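Local coordinates for putative endonuclease/exonuclease/phosphatase family protein (Bacteroides vulgatus ATCC 8482, PDB 3G6S) that is probably a phosphoester-cleaving hydrolase of the endonuclease/exonuclease/phosphatase family, with nuclease activity on nucleic acids likely but not established, at residues A[108-113]-A[143-148]; A[95-100]-A[115-120]; A[194-199]-A[237-242]; A[224-229]-A[254-259]; A[27-32]-A[244-249]. All coordinates share one frame; numbering follows the deposited sequence.

Contact 1. Residues A[108-113]-A[143-148]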
# COMPACT_ATOMS: atom_id res chain seq x y z
N MSE A 108 -18.67 -8.18 -0.97
CA MSE A 108 -18.26 -7.37 -2.10
C MSE A 108 -19.04 -6.07 -2.07
O MSE A 108 -19.90 -5.88 -1.20
CB MSE A 108 -18.53 -8.11 -3.41
CG MSE A 108 -17.47 -9.14 -3.76
SE MSE A 108 -17.74 -9.89 -5.54
CE MSE A 108 -17.60 -8.28 -6.57
N GLY A 109 -18.76 -5.15 -2.99
CA GLY A 109 -19.48 -3.89 -2.98
C GLY A 109 -19.62 -3.18 -4.31
O GLY A 109 -18.67 -3.08 -5.08
N TRP A 110 -20.83 -2.70 -4.59
CA TRP A 110 -21.09 -1.96 -5.82
C TRP A 110 -20.60 -2.67 -7.09
O TRP A 110 -20.73 -3.88 -7.23
CB TRP A 110 -20.43 -0.58 -5.70
CG TRP A 110 -20.78 0.12 -4.43
CD1 TRP A 110 -21.96 0.73 -4.12
CD2 TRP A 110 -19.95 0.25 -3.26
NE1 TRP A 110 -21.92 1.24 -2.84
CE2 TRP A 110 -20.69 0.96 -2.29
CE3 TRP A 110 -18.64 -0.15 -2.95
CZ2 TRP A 110 -20.18 1.27 -1.02
CZ3 TRP A 110 -18.13 0.15 -1.68
CH2 TRP A 110 -18.90 0.86 -0.74
N ASP A 111 -20.04 -1.89 -8.01
CA ASP A 111 -19.53 -2.38 -9.29
C ASP A 111 -18.47 -3.46 -9.14
O ASP A 111 -18.12 -4.13 -10.11
CB ASP A 111 -18.90 -1.22 -10.07
CG ASP A 111 -19.90 -0.17 -10.46
OD1 ASP A 111 -20.82 0.10 -9.66
OD2 ASP A 111 -19.76 0.41 -11.56
N ALA A 112 -17.95 -3.62 -7.93
CA ALA A 112 -16.90 -4.59 -7.64
C ALA A 112 -16.99 -5.91 -8.41
O ALA A 112 -18.08 -6.39 -8.73
CB ALA A 112 -16.86 -4.88 -6.14
N VAL A 113 -15.83 -6.47 -8.72
CA VAL A 113 -15.73 -7.74 -9.43
C VAL A 113 -15.05 -8.76 -8.53
O VAL A 113 -15.22 -9.97 -8.70
CB VAL A 113 -14.92 -7.58 -10.74
CG1 VAL A 113 -14.55 -8.94 -11.29
CG2 VAL A 113 -15.75 -6.82 -11.76
N GLY A 143 -14.83 -2.26 -11.05
CA GLY A 143 -15.85 -1.44 -10.41
C GLY A 143 -15.59 0.05 -10.29
O GLY A 143 -14.79 0.49 -9.46
N GLU A 144 -16.28 0.84 -11.11
CA GLU A 144 -16.10 2.29 -11.06
C GLU A 144 -16.70 2.89 -9.81
O GLU A 144 -16.02 3.57 -9.04
CB GLU A 144 -16.74 2.96 -12.27
CG GLU A 144 -15.91 2.86 -13.52
CD GLU A 144 -16.12 4.05 -14.43
OE1 GLU A 144 -15.82 5.19 -13.99
OE2 GLU A 144 -16.58 3.85 -15.57
N GLU A 145 -17.99 2.64 -9.62
CA GLU A 145 -18.66 3.18 -8.46
C GLU A 145 -17.97 2.67 -7.20
O GLU A 145 -17.75 3.43 -6.26
CB GLU A 145 -20.14 2.77 -8.47
CG GLU A 145 -20.97 3.48 -7.42
CD GLU A 145 -20.70 4.98 -7.38
OE1 GLU A 145 -20.56 5.60 -8.46
OE2 GLU A 145 -20.63 5.54 -6.27
N ALA A 146 -17.61 1.39 -7.20
CA ALA A 146 -16.94 0.80 -6.04
C ALA A 146 -15.70 1.60 -5.68
O ALA A 146 -15.42 1.85 -4.50
CB ALA A 146 -16.57 -0.65 -6.31
N ARG A 147 -14.94 2.00 -6.70
CA ARG A 147 -13.73 2.77 -6.44
C ARG A 147 -14.03 4.11 -5.79
O ARG A 147 -13.36 4.50 -4.83
CB ARG A 147 -12.94 3.00 -7.73
CG ARG A 147 -12.04 1.84 -8.09
CD ARG A 147 -11.00 2.27 -9.10
NE ARG A 147 -11.58 2.76 -10.34
CZ ARG A 147 -12.12 1.98 -11.28
NH1 ARG A 147 -12.16 0.66 -11.12
NH2 ARG A 147 -12.60 2.52 -12.39
N ARG A 148 -15.04 4.81 -6.30
CA ARG A 148 -15.40 6.11 -5.74
C ARG A 148 -15.85 5.95 -4.29
O ARG A 148 -15.51 6.77 -3.43
CB ARG A 148 -16.53 6.77 -6.53
CG ARG A 148 -17.00 8.07 -5.89
CD ARG A 148 -18.30 8.61 -6.49
NE ARG A 148 -18.10 9.37 -7.72
CZ ARG A 148 -19.02 10.19 -8.24
NH1 ARG A 148 -20.19 10.33 -7.63
NH2 ARG A 148 -18.78 10.85 -9.37

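Contact 2. Residues A[95-100]-A[115-120]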
# COMPACT_ATOMS: atom_id res chain seq x y z
N THR A 95 -9.04 -4.32 9.91
CA THR A 95 -9.25 -4.36 8.47
C THR A 95 -10.75 -4.40 8.20
O THR A 95 -11.48 -5.13 8.86
CB THR A 95 -8.51 -5.58 7.84
OG1 THR A 95 -8.91 -5.75 6.47
CG2 THR A 95 -8.78 -6.84 8.62
N PHE A 96 -11.22 -3.58 7.26
CA PHE A 96 -12.64 -3.54 6.91
C PHE A 96 -12.82 -3.80 5.42
O PHE A 96 -11.88 -3.67 4.64
CB PHE A 96 -13.26 -2.19 7.29
CG PHE A 96 -12.58 -1.01 6.67
CD1 PHE A 96 -12.95 -0.56 5.40
CD2 PHE A 96 -11.56 -0.35 7.35
CE1 PHE A 96 -12.31 0.53 4.81
CE2 PHE A 96 -10.91 0.73 6.77
CZ PHE A 96 -11.28 1.17 5.50
N TRP A 97 -14.04 -4.16 5.03
CA TRP A 97 -14.34 -4.46 3.63
C TRP A 97 -14.87 -3.27 2.85
O TRP A 97 -15.80 -2.59 3.28
CB TRP A 97 -15.32 -5.64 3.56
CG TRP A 97 -14.61 -6.94 3.71
CD1 TRP A 97 -14.26 -7.80 2.71
CD2 TRP A 97 -14.01 -7.45 4.90
NE1 TRP A 97 -13.48 -8.82 3.20
CE2 TRP A 97 -13.31 -8.62 4.55
CE3 TRP A 97 -13.99 -7.02 6.24
CZ2 TRP A 97 -12.59 -9.38 5.48
CZ3 TRP A 97 -13.28 -7.77 7.17
CH2 TRP A 97 -12.59 -8.94 6.79
N LEU A 98 -14.26 -3.02 1.69
CA LEU A 98 -14.67 -1.92 0.83
C LEU A 98 -16.02 -2.28 0.20
O LEU A 98 -16.09 -2.81 -0.91
CB LEU A 98 -13.62 -1.66 -0.26
CG LEU A 98 -12.18 -1.35 0.22
CD1 LEU A 98 -11.31 -0.94 -0.96
CD2 LEU A 98 -12.21 -0.22 1.25
N ALA A 99 -17.08 -2.00 0.95
CA ALA A 99 -18.44 -2.29 0.52
C ALA A 99 -19.44 -1.45 1.31
O ALA A 99 -19.04 -0.65 2.15
CB ALA A 99 -18.74 -3.78 0.71
N GLU A 100 -20.72 -1.65 1.04
CA GLU A 100 -21.78 -0.92 1.71
C GLU A 100 -21.72 -1.12 3.22
O GLU A 100 -22.17 -0.27 3.99
CB GLU A 100 -23.13 -1.36 1.15
CG GLU A 100 -23.28 -1.11 -0.36
CD GLU A 100 -22.44 -2.04 -1.24
OE1 GLU A 100 -22.29 -1.75 -2.45
OE2 GLU A 100 -21.94 -3.07 -0.74
N VAL A 115 -13.77 -9.21 -4.17
CA VAL A 115 -13.85 -8.65 -2.83
C VAL A 115 -12.59 -7.82 -2.55
O VAL A 115 -11.48 -8.22 -2.90
CB VAL A 115 -13.99 -9.78 -1.76
CG1 VAL A 115 -12.84 -10.78 -1.89
CG2 VAL A 115 -14.01 -9.17 -0.37
N ARG A 116 -12.76 -6.65 -1.94
CA ARG A 116 -11.63 -5.78 -1.65
C ARG A 116 -11.59 -5.36 -0.18
O ARG A 116 -12.61 -5.35 0.51
CB ARG A 116 -11.70 -4.54 -2.55
CG ARG A 116 -11.64 -4.85 -4.04
CD ARG A 116 -10.29 -5.44 -4.44
NE ARG A 116 -10.34 -6.08 -5.75
CZ ARG A 116 -9.28 -6.53 -6.42
NH1 ARG A 116 -8.06 -6.42 -5.90
NH2 ARG A 116 -9.44 -7.10 -7.61
N ILE A 117 -10.39 -5.03 0.31
CA ILE A 117 -10.24 -4.62 1.70
C ILE A 117 -9.20 -3.52 1.91
O ILE A 117 -8.42 -3.17 1.01
CB ILE A 117 -9.79 -5.78 2.60
CG1 ILE A 117 -8.46 -6.34 2.09
CG2 ILE A 117 -10.87 -6.84 2.67
CD1 ILE A 117 -7.88 -7.44 2.95
N ALA A 118 -9.20 -2.98 3.12
CA ALA A 118 -8.26 -1.96 3.53
C ALA A 118 -7.83 -2.35 4.94
O ALA A 118 -8.66 -2.68 5.77
CB ALA A 118 -8.92 -0.59 3.54
N THR A 119 -6.53 -2.36 5.19
CA THR A 119 -6.03 -2.69 6.52
C THR A 119 -5.40 -1.41 7.06
O THR A 119 -4.67 -0.73 6.34
CB THR A 119 -4.98 -3.84 6.49
OG1 THR A 119 -5.65 -5.08 6.22
CG2 THR A 119 -4.25 -3.95 7.82
N TRP A 120 -5.71 -1.06 8.31
CA TRP A 120 -5.19 0.15 8.93
C TRP A 120 -4.57 -0.11 10.28
O TRP A 120 -4.79 -1.16 10.89
CB TRP A 120 -6.30 1.20 9.10
CG TRP A 120 -7.40 0.78 10.02
CD1 TRP A 120 -8.56 0.16 9.67
CD2 TRP A 120 -7.43 0.92 11.46
NE1 TRP A 120 -9.32 -0.10 10.80
CE2 TRP A 120 -8.65 0.36 11.90
CE3 TRP A 120 -6.55 1.46 12.41
CZ2 TRP A 120 -9.01 0.31 13.26
CZ3 TRP A 120 -6.91 1.42 13.76
CH2 TRP A 120 -8.14 0.85 14.17

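Contact 3. Residues A[194-199]-A[237-242]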
# COMPACT_ATOMS: atom_id res chain seq x y z
N ASP A 194 -1.04 13.93 -3.13
CA ASP A 194 -0.42 12.81 -3.81
C ASP A 194 1.07 12.98 -3.51
O ASP A 194 1.70 13.91 -4.01
CB ASP A 194 -0.68 12.91 -5.31
CG ASP A 194 0.07 11.86 -6.11
OD1 ASP A 194 1.02 11.26 -5.56
OD2 ASP A 194 -0.28 11.65 -7.28
N ALA A 195 1.63 12.10 -2.69
CA ALA A 195 3.05 12.21 -2.32
C ALA A 195 3.99 12.35 -3.51
O ALA A 195 5.03 12.99 -3.42
CB ALA A 195 3.47 11.02 -1.46
N TYR A 196 3.63 11.73 -4.63
CA TYR A 196 4.48 11.78 -5.81
C TYR A 196 4.50 13.16 -6.48
O TYR A 196 5.54 13.57 -7.01
CB TYR A 196 4.02 10.72 -6.82
CG TYR A 196 5.01 10.49 -7.93
CD1 TYR A 196 6.29 10.01 -7.66
CD2 TYR A 196 4.68 10.76 -9.25
CE1 TYR A 196 7.23 9.82 -8.68
CE2 TYR A 196 5.61 10.56 -10.28
CZ TYR A 196 6.88 10.10 -9.98
OH TYR A 196 7.81 9.91 -10.98
N LYS A 197 3.37 13.86 -6.46
CA LYS A 197 3.26 15.20 -7.05
C LYS A 197 3.69 16.33 -6.11
O LYS A 197 3.91 17.45 -6.56
CB LYS A 197 1.81 15.48 -7.47
CG LYS A 197 1.47 15.18 -8.93
CD LYS A 197 0.88 13.80 -9.12
CE LYS A 197 0.26 13.65 -10.50
NZ LYS A 197 -0.82 14.65 -10.71
N THR A 198 3.81 16.05 -4.81
CA THR A 198 4.20 17.10 -3.87
C THR A 198 5.60 16.94 -3.29
O THR A 198 6.05 17.80 -2.53
CB THR A 198 3.21 17.21 -2.68
OG1 THR A 198 3.03 15.92 -2.07
CG2 THR A 198 1.88 17.75 -3.14
N ALA A 199 6.27 15.85 -3.64
CA ALA A 199 7.63 15.59 -3.15
C ALA A 199 8.60 16.65 -3.65
O ALA A 199 8.53 17.07 -4.80
CB ALA A 199 8.09 14.21 -3.60
N CYS A 237 10.55 11.15 -3.19
CA CYS A 237 9.89 9.96 -3.69
C CYS A 237 10.77 9.27 -4.70
O CYS A 237 11.48 9.90 -5.48
CB CYS A 237 8.57 10.34 -4.36
SG CYS A 237 7.19 10.52 -3.22
N GLU A 238 10.72 7.95 -4.70
CA GLU A 238 11.50 7.19 -5.65
C GLU A 238 10.76 5.95 -6.11
O GLU A 238 10.09 5.28 -5.33
CB GLU A 238 12.83 6.78 -5.03
CG GLU A 238 13.67 5.92 -5.97
CD GLU A 238 14.83 5.26 -5.27
OE1 GLU A 238 15.67 5.98 -4.68
OE2 GLU A 238 14.90 4.01 -5.30
N ILE A 239 10.87 5.67 -7.40
CA ILE A 239 10.25 4.49 -7.97
C ILE A 239 11.37 3.84 -8.76
O ILE A 239 11.64 4.21 -9.90
CB ILE A 239 9.08 4.87 -8.91
CG1 ILE A 239 7.98 5.59 -8.12
CG2 ILE A 239 8.51 3.62 -9.57
CD1 ILE A 239 6.83 6.08 -8.97
N PRO A 240 12.05 2.86 -8.15
CA PRO A 240 13.16 2.16 -8.81
C PRO A 240 12.73 1.40 -10.05
O PRO A 240 11.69 0.72 -10.05
CB PRO A 240 13.69 1.24 -7.71
CG PRO A 240 12.45 0.93 -6.92
CD PRO A 240 11.80 2.30 -6.81
N ALA A 241 13.52 1.52 -11.12
CA ALA A 241 13.20 0.81 -12.35
C ALA A 241 13.32 -0.69 -12.11
O ALA A 241 14.17 -1.15 -11.36
CB ALA A 241 14.14 1.24 -13.47
N GLU A 242 12.45 -1.45 -12.76
CA GLU A 242 12.47 -2.88 -12.62
C GLU A 242 13.72 -3.41 -13.32
O GLU A 242 14.27 -2.74 -14.20
CB GLU A 242 11.19 -3.49 -13.22
CG GLU A 242 10.95 -3.31 -14.74
CD GLU A 242 10.91 -1.86 -15.22
OE1 GLU A 242 10.50 -0.95 -14.47
OE2 GLU A 242 11.28 -1.63 -16.39

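Contact 4. Residues A[224-229]-A[254-259]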
# COMPACT_ATOMS: atom_id res chain seq x y z
N ASP A 224 -0.17 2.89 -8.71
CA ASP A 224 0.07 2.74 -7.28
C ASP A 224 0.36 4.12 -6.70
O ASP A 224 1.11 4.88 -7.28
CB ASP A 224 1.24 1.78 -7.04
CG ASP A 224 0.92 0.36 -7.54
OD1 ASP A 224 1.36 -0.01 -8.65
OD2 ASP A 224 0.21 -0.39 -6.82
N PHE A 225 -0.25 4.44 -5.57
CA PHE A 225 -0.04 5.77 -4.99
C PHE A 225 0.17 5.80 -3.49
O PHE A 225 -0.18 4.87 -2.76
CB PHE A 225 -1.24 6.68 -5.30
CG PHE A 225 -1.58 6.78 -6.75
CD1 PHE A 225 -1.17 7.88 -7.50
CD2 PHE A 225 -2.33 5.78 -7.37
CE1 PHE A 225 -1.50 7.98 -8.86
CE2 PHE A 225 -2.67 5.86 -8.72
CZ PHE A 225 -2.25 6.97 -9.47
N ILE A 226 0.74 6.92 -3.05
CA ILE A 226 0.95 7.19 -1.64
C ILE A 226 0.27 8.53 -1.37
O ILE A 226 0.67 9.57 -1.92
CB ILE A 226 2.44 7.30 -1.28
CG1 ILE A 226 3.13 5.95 -1.51
CG2 ILE A 226 2.60 7.72 0.19
CD1 ILE A 226 4.62 5.93 -1.14
N PHE A 227 -0.78 8.52 -0.55
CA PHE A 227 -1.49 9.76 -0.24
C PHE A 227 -1.23 10.15 1.20
O PHE A 227 -1.19 9.30 2.09
CB PHE A 227 -2.99 9.57 -0.47
CG PHE A 227 -3.37 9.38 -1.91
CD1 PHE A 227 -3.32 10.45 -2.80
CD2 PHE A 227 -3.76 8.13 -2.38
CE1 PHE A 227 -3.64 10.28 -4.13
CE2 PHE A 227 -4.09 7.94 -3.71
CZ PHE A 227 -4.03 9.02 -4.59
N VAL A 228 -1.06 11.45 1.44
CA VAL A 228 -0.80 11.93 2.79
C VAL A 228 -1.60 13.17 3.16
O VAL A 228 -1.92 13.99 2.31
CB VAL A 228 0.69 12.28 2.99
CG1 VAL A 228 1.56 11.07 2.67
CG2 VAL A 228 1.07 13.48 2.13
N THR A 229 -1.91 13.31 4.45
CA THR A 229 -2.65 14.47 4.92
C THR A 229 -1.77 15.72 4.77
O THR A 229 -0.54 15.63 4.83
CB THR A 229 -3.12 14.25 6.36
OG1 THR A 229 -2.08 13.64 7.13
CG2 THR A 229 -4.34 13.33 6.36
N GLN A 254 6.91 2.08 -4.63
CA GLN A 254 7.04 3.53 -4.56
C GLN A 254 7.48 3.94 -3.16
O GLN A 254 6.72 3.80 -2.20
CB GLN A 254 5.71 4.22 -4.87
CG GLN A 254 5.88 5.70 -5.21
CD GLN A 254 4.63 6.54 -5.02
OE1 GLN A 254 3.51 6.12 -5.33
NE2 GLN A 254 4.81 7.76 -4.51
N LEU A 255 8.71 4.43 -3.03
CA LEU A 255 9.20 4.84 -1.72
C LEU A 255 8.92 6.32 -1.47
O LEU A 255 8.77 7.10 -2.41
CB LEU A 255 10.71 4.59 -1.58
CG LEU A 255 11.24 3.22 -2.01
CD1 LEU A 255 12.64 3.00 -1.43
CD2 LEU A 255 10.31 2.12 -1.53
N ALA A 256 8.84 6.71 -0.20
CA ALA A 256 8.57 8.10 0.13
C ALA A 256 9.19 8.46 1.47
O ALA A 256 8.88 7.84 2.49
CB ALA A 256 7.07 8.36 0.17
N ASP A 257 10.08 9.45 1.47
CA ASP A 257 10.68 9.87 2.72
C ASP A 257 9.78 10.96 3.29
O ASP A 257 9.67 12.05 2.73
CB ASP A 257 12.09 10.39 2.48
CG ASP A 257 13.11 9.27 2.51
OD1 ASP A 257 13.12 8.52 3.51
OD2 ASP A 257 13.90 9.12 1.54
N LEU A 258 9.13 10.64 4.39
CA LEU A 258 8.21 11.57 4.99
C LEU A 258 8.68 12.15 6.31
O LEU A 258 9.63 11.67 6.93
CB LEU A 258 6.86 10.90 5.20
CG LEU A 258 6.24 10.19 3.99
CD1 LEU A 258 5.00 9.43 4.42
CD2 LEU A 258 5.90 11.21 2.92
N GLU A 259 7.99 13.21 6.71
CA GLU A 259 8.28 13.87 7.97
C GLU A 259 6.94 14.32 8.54
O GLU A 259 6.22 15.09 7.91
CB GLU A 259 9.19 15.06 7.73
CG GLU A 259 9.63 15.74 9.01
CD GLU A 259 10.57 16.91 8.76
OE1 GLU A 259 11.67 16.69 8.21
OE2 GLU A 259 10.19 18.05 9.12
O HOH W 1 1.64 8.86 -4.81

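Contact 5. Residues A[27-32]-A[244-249]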
# COMPACT_ATOMS: atom_id res chain seq x y z
N LYS A 27 11.01 -14.14 -3.63
CA LYS A 27 10.98 -14.08 -2.17
C LYS A 27 12.16 -13.32 -1.57
O LYS A 27 11.98 -12.31 -0.91
CB LYS A 27 10.99 -15.48 -1.56
CG LYS A 27 9.82 -16.39 -1.91
CD LYS A 27 9.75 -17.60 -0.95
CE LYS A 27 11.09 -18.34 -0.84
NZ LYS A 27 11.09 -19.28 0.31
N ASP A 28 13.37 -13.84 -1.79
CA ASP A 28 14.57 -13.23 -1.25
C ASP A 28 14.84 -11.84 -1.79
O ASP A 28 15.22 -10.94 -1.03
CB ASP A 28 15.77 -14.13 -1.49
CG ASP A 28 15.81 -15.31 -0.53
OD1 ASP A 28 14.77 -16.01 -0.40
OD2 ASP A 28 16.87 -15.55 0.10
N ARG A 29 14.65 -11.66 -3.09
CA ARG A 29 14.88 -10.37 -3.72
C ARG A 29 14.00 -9.29 -3.07
O ARG A 29 14.48 -8.19 -2.81
CB ARG A 29 14.58 -10.44 -5.23
CG ARG A 29 15.54 -11.33 -6.01
CD ARG A 29 15.59 -10.93 -7.48
NE ARG A 29 14.50 -11.47 -8.28
CZ ARG A 29 14.55 -12.64 -8.92
NH1 ARG A 29 15.64 -13.39 -8.85
NH2 ARG A 29 13.50 -13.05 -9.64
N VAL A 30 12.73 -9.61 -2.81
CA VAL A 30 11.80 -8.66 -2.19
C VAL A 30 12.19 -8.31 -0.75
O VAL A 30 12.22 -7.13 -0.38
CB VAL A 30 10.35 -9.20 -2.21
CG1 VAL A 30 9.42 -8.20 -1.53
CG2 VAL A 30 9.89 -9.41 -3.65
N CYS A 31 12.49 -9.33 0.06
CA CYS A 31 12.90 -9.10 1.45
C CYS A 31 14.17 -8.25 1.48
O CYS A 31 14.28 -7.30 2.27
CB CYS A 31 13.21 -10.42 2.17
SG CYS A 31 11.82 -11.54 2.38
N GLN A 32 15.13 -8.60 0.63
CA GLN A 32 16.39 -7.88 0.58
C GLN A 32 16.18 -6.41 0.27
O GLN A 32 16.77 -5.54 0.91
CB GLN A 32 17.33 -8.52 -0.45
CG GLN A 32 18.81 -8.23 -0.18
CD GLN A 32 19.22 -8.62 1.25
OE1 GLN A 32 19.11 -9.79 1.64
NE2 GLN A 32 19.68 -7.64 2.02
N PRO A 244 15.03 -6.56 -15.51
CA PRO A 244 14.67 -7.76 -16.27
C PRO A 244 15.27 -9.08 -15.77
O PRO A 244 14.64 -10.13 -15.90
CB PRO A 244 15.10 -7.41 -17.69
CG PRO A 244 14.79 -5.95 -17.75
CD PRO A 244 15.38 -5.46 -16.43
N GLU A 245 16.47 -9.02 -15.22
CA GLU A 245 17.13 -10.21 -14.70
C GLU A 245 16.62 -10.53 -13.29
O GLU A 245 16.00 -11.57 -13.06
CB GLU A 245 18.66 -10.02 -14.66
CG GLU A 245 19.32 -9.68 -16.00
CD GLU A 245 19.32 -8.19 -16.33
OE1 GLU A 245 18.22 -7.62 -16.56
OE2 GLU A 245 20.42 -7.58 -16.35
N ALA A 246 16.86 -9.61 -12.36
CA ALA A 246 16.42 -9.78 -10.97
C ALA A 246 15.11 -9.05 -10.70
O ALA A 246 15.05 -8.11 -9.91
CB ALA A 246 17.50 -9.27 -10.02
N LEU A 247 14.05 -9.49 -11.37
CA LEU A 247 12.73 -8.89 -11.23
C LEU A 247 12.12 -9.14 -9.85
O LEU A 247 12.13 -10.27 -9.35
CB LEU A 247 11.80 -9.44 -12.32
CG LEU A 247 10.98 -8.45 -13.14
CD1 LEU A 247 11.85 -7.29 -13.58
CD2 LEU A 247 10.41 -9.17 -14.35
N LEU A 248 11.59 -8.08 -9.24
CA LEU A 248 10.97 -8.20 -7.92
C LEU A 248 9.49 -8.54 -8.01
O LEU A 248 8.96 -9.33 -7.22
CB LEU A 248 11.13 -6.90 -7.13
CG LEU A 248 12.34 -6.66 -6.23
CD1 LEU A 248 13.63 -6.91 -6.98
CD2 LEU A 248 12.30 -5.23 -5.72
N SER A 249 8.82 -7.95 -8.99
CA SER A 249 7.39 -8.14 -9.14
C SER A 249 6.96 -7.56 -10.47
O SER A 249 7.78 -6.98 -11.17
CB SER A 249 6.69 -7.43 -7.97
OG SER A 249 5.42 -6.93 -8.33

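Contact 1. Residues A[108-113]-A[143-148]
Trp110 lays its side chain against Ala146 in the first turn of helix 144-161. Its CB sits 3.9 Å from Ala146 CB, while CE3, at the rim of the six-membered ring, comes within 3.7 Å of Ala146 CA. With CG beside the backbone N (chi1 -50°), the indole runs past the helix, and Glu145 CG approaches it obliquely. Trp110 and Asp111 are the two central residues of a type II' beta turn from Gly109 to Ala112, in the loop between strands 88-97 and 117-125. The turn places the following side chain, that of Asp111, at the start of the helix, where Gly143 is the N-cap residue. Asp111 OD2 accepts from Glu145 N in a nearly straight (169°) but weak bond of 3.4 Å. A carboxylate at this end of the helix is likely to be favoured by the helix dipole, which may offset the nearby acidic Glu144 and Glu145. The Glu145 carboxylate turns away from Asp111, its plane 63° from the other, and its OE2 is bonded to Gln149 NE2. Ala112 finishes the turn, its CB 4.2 Å from Ala146 CB, so that the same methyl group meets both Trp110 and Ala112.

Contact 2. Residues A[95-100]-A[115-120]
Thr95 to Trp97 pair antiparallel with Ile117 to Thr119, the strand axes 4.8 Å apart and their directions at 160°. Phe96 and Ala118 form the hydrogen-bonded pair, Phe96 N to Ala118 O at 3.1 Å and Ala118 N to Phe96 O at 3.2 Å; Leu98 N to Arg116 O continues the pairing as Leu98 turns through an inverse gamma turn. On one face of the sheet, Trp97 and Ile117 lie side by side. Ile117 CG2 stands over the five-membered ring in a CH-pi contact, 3.4 Å from its centroid and 16° off the normal, while Val115 CG2 meets the indole edge in plane, 3.4 Å from Trp97 CD1. The indole NE1 bonds to Arg69 O. Replacing Trp97 with an alanine would probably leave the methyls of Ile117 and Val115 facing a gap and Arg69 O without its donor. On the same face, Thr95 OG1 is 3.2 Å from Ala118 O and close to Thr119 OG1. The other face carries Phe96, whose CG sits between the backbone N and carbonyl carbon (chi1 57°); this brings the ring over Ala118 CB, 4.0 Å from the centroid, with its rim near Trp120 CD1. Strand 88-97 is outermost in its sheet within the chain; strand 117-125 continues the sheet toward strand 131-138, and Phe96 and Leu98 pack on helix 144-161 through Leu153.

Contact 3. Residues A[194-199]-A[237-242]
Cys237 rests its SG against Ala195 and Ala199 of a short, weakly bonded helical turn. SG, set beside its own backbone N (chi1 -83°), lies 3.8 Å from Ala199 CB and 4.1 Å from Ala195 CB, and comes nearest to a backbone atom, Ala195 O, at 3.3 Å. Tyr196 reaches along strand 233-239: its CG is anti to the backbone N (chi1 -167°), which swings the ring past the turn until CD1 is 4.0 Å from Cys237 CB. Farther out on the ring, Tyr196 CE1 meets Ile239 CD1 at 3.8 Å, the two side chains crossing at about a right angle. The extended Ile239 chain presents this terminal methyl obliquely to the ring. At the start of the turn, Asp194 acts as N-cap, OD1 accepting from Tyr196 N at 2.8 Å from above the carboxylate plane, which steadies the residue carrying the tyrosine. Strand 193-194 is an outermost strand of one sheet and strand 233-239 belongs to the other, so the turn bridges the two central sheets of the alpha/beta sandwich characteristic of the DNase I-like fold.

Contact 4. Residues A[224-229]-A[254-259]
A water beside Ile226 accepts from Ile226 N at 2.8 Å and, weakly, from Gln254 NE2 at 3.4 Å, linking a backbone donor to a side-chain amide. Gln254 gets there because its CG is anti to the backbone N (chi1 -163°) and the chain stays extended beyond it. Its other amide atom, OE1, is 3.3 Å from Asp224 O; both are acceptors, and Lys222 NZ reconciles them by donating to Asp224 O and weakly to OE1. Ile226 supplies most of the rest: it runs obliquely across the glutamine, CG1 3.8 Å from Gln254 OE1, and ends with CD1 near Gln254 O and against Ala256 CB at 3.7 Å. Two residues on, Val228 CG1 touches Leu258 CD1 at 4.2 Å. The strands run in nearly the same direction, 21° apart, with their axes 8.0 Å from each other, as expected for facing sheets rather than neighbours in one. Around them, Val168 of strand 167-172 touches Ile226, Val228 and Leu258, while Thr8 of strand 2-10 packs on Ile226 and Gln254, inside the sandwich.

Contact 5. Residues A[27-32]-A[244-249]
This is a partly buried helix-to-loop contact, in which Arg29 and Val30 of helix 27-36 meet Ala246 to Leu248 of the loop joining strands 233-239 and 254-260. Arg29 does most of the work by gripping one backbone oxygen side-on with two nitrogens: NE reaches Leu247 O at 2.9 Å and NH2 reaches it at 3.1 Å. The oxygen lies close to the guanidinium plane. At the oxygen, NH2 comes in on a lone pair in the carbonyl plane, whereas NE comes from well above that plane, 54° out. A bend at chi3 (-82°) turns the group into this position, with Ala246 CA over one guanidinium face and Ala246 CB 3.6 Å from Arg29 CD. Nearer the helix, Leu248 CD1 covers Arg29 CB at 4.1 Å, and Val30 CG2 packs 3.7 Å from Leu248 O, an oxygen that accepts from Arg26 NH1. A leucine in place of Arg29 would probably leave Leu247 O without both donors and the loop freer to shift against the helix. Because the arginines bind main-chain oxygens, the polar part of the contact depends on the path of the loop backbone, setting positive charge against neutral carbonyls, while Ala246 and Leu248 add apolar cover.

Contacts 2, 3 and 4 are buried, whereas contacts 1 and 5 lie nearer the surface and hold loops against helix ends or flanks. Contact 2 joins neighbours within one sheet through backbone bonds; contact 4 spans the two sheets with apolar side chains, a buried glutamine and a water, and contact 3 does so mainly through side chains, without a hydrogen bond between its segments. Contacts 3 and 4 are tied directly, Ala195 N lying 2.8 Å from Ile226 O and Glu238 O 2.8 Å from Leu255 N. Contacts 1 and 2 also meet, through Trp110 N and Glu100 OE1. At the periphery the polar chemistry differs: a carboxylate weakly meets one N-H at a helix start in contact 1, a guanidinium grips a carbonyl in contact 5.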